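Local coordinates for protein toll (Drosophila melanogaster, PDB 4LXR), which serves as the receptor for cleaved Spätzle, switching on Toll signalling in antifungal immunity and in dorsal-ventral patterning of the fly embryo, at residues A[284-287]-A[288-291]. Sequence-based numbering, arbitrary orientation.
Sequences PSRL and FANQ
R286 and A289 close a type I beta turn on the convex, loop-bearing side of the leucine-rich-repeat solenoid of the Toll ectodomain, between strands 270-273 and 296-299; a type II turn, P284 to L287, overlaps it at R286 and L287. The type I turn is evidenced by the bond from A289 N to R286 O, 3.1 Å long. It is nearly straight at hydrogen (164°), although the donor stands well above the carbonyl plane.

Apolar contacts occupy both sides of this turn. On one side, A289 CB packs against CB, CG and CD of R286, 3.6 Å from R286 CB, while the poorly ordered guanidinium has a long, weak ion pair with E312. On the other, L287 and F288 run side by side. With L287 CG anti to the backbone N (chi1 177°), methyl CD2 sits over one face of the F288 ring as a CH-pi contact, 3.9 Å from the centroid and 27° off the normal. The F288 side chain also touches L297 and L299 of strand 296-299, so an alanine in place of F288 would probably leave L287 CD2 without its aromatic platform and open a gap against that strand.

One water ties L287 O and A289 O to the side chain of Q291, donating to L287 O at 2.8 Å and A289 O at 2.7 Å, and accepting from Q291 NE2 at 3.0 Å.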
# COMPACT_ATOMS: atom_id res chain seq x y z
N PRO A 284 8.06 31.23 20.68
CA PRO A 284 8.43 32.64 20.85
C PRO A 284 8.99 33.27 19.58
O PRO A 284 9.45 32.58 18.67
CB PRO A 284 9.53 32.58 21.94
CG PRO A 284 10.03 31.17 21.89
CD PRO A 284 8.83 30.34 21.56
N SER A 285 8.91 34.60 19.52
CA SER A 285 9.40 35.39 18.40
C SER A 285 10.86 35.06 18.06
O SER A 285 11.72 35.00 18.94
CB SER A 285 9.28 36.87 18.74
OG SER A 285 9.85 37.67 17.72
N ARG A 286 11.13 34.83 16.77
CA ARG A 286 12.50 34.62 16.28
C ARG A 286 13.26 33.47 16.94
O ARG A 286 14.48 33.49 16.97
CB ARG A 286 13.31 35.91 16.42
CG ARG A 286 12.94 36.98 15.42
CD ARG A 286 13.98 38.07 15.38
NE ARG A 286 13.81 39.02 16.46
CZ ARG A 286 13.03 40.09 16.38
NH1 ARG A 286 12.34 40.34 15.27
NH2 ARG A 286 12.92 40.92 17.42
N LEU A 287 12.54 32.48 17.46
CA LEU A 287 13.19 31.37 18.15
C LEU A 287 14.27 30.73 17.28
O LEU A 287 15.36 30.43 17.76
CB LEU A 287 12.17 30.32 18.58
CG LEU A 287 12.74 29.07 19.26
CD1 LEU A 287 13.33 29.43 20.62
CD2 LEU A 287 11.68 27.95 19.40
N PHE A 288 13.95 30.53 16.00
CA PHE A 288 14.87 29.91 15.05
C PHE A 288 15.42 30.89 14.02
O PHE A 288 15.81 30.50 12.92
CB PHE A 288 14.20 28.73 14.34
CG PHE A 288 13.80 27.62 15.26
CD1 PHE A 288 14.77 26.96 16.02
CD2 PHE A 288 12.47 27.25 15.38
CE1 PHE A 288 14.40 25.93 16.88
CE2 PHE A 288 12.09 26.23 16.25
CZ PHE A 288 13.05 25.56 17.00
N ALA A 289 15.47 32.16 14.38
CA ALA A 289 15.95 33.19 13.47
C ALA A 289 17.46 33.39 13.57
O ALA A 289 18.08 33.00 14.57
CB ALA A 289 15.23 34.50 13.75
N ASN A 290 18.04 33.99 12.54
CA ASN A 290 19.45 34.39 12.54
C ASN A 290 20.41 33.24 12.80
O ASN A 290 21.43 33.41 13.46
CB ASN A 290 19.69 35.51 13.55
CG ASN A 290 18.87 36.75 13.23
OD1 ASN A 290 17.97 37.13 13.98
ND2 ASN A 290 19.18 37.39 12.11
N GLN A 291 20.08 32.07 12.27
CA GLN A 291 20.90 30.87 12.40
C GLN A 291 21.54 30.52 11.06
O GLN A 291 20.86 30.04 10.15
CB GLN A 291 20.02 29.70 12.88
CG GLN A 291 19.55 29.87 14.31
CD GLN A 291 20.66 29.56 15.31
OE1 GLN A 291 21.74 29.10 14.94
NE2 GLN A 291 20.39 29.80 16.59
O HOH W 1 17.86 31.36 16.76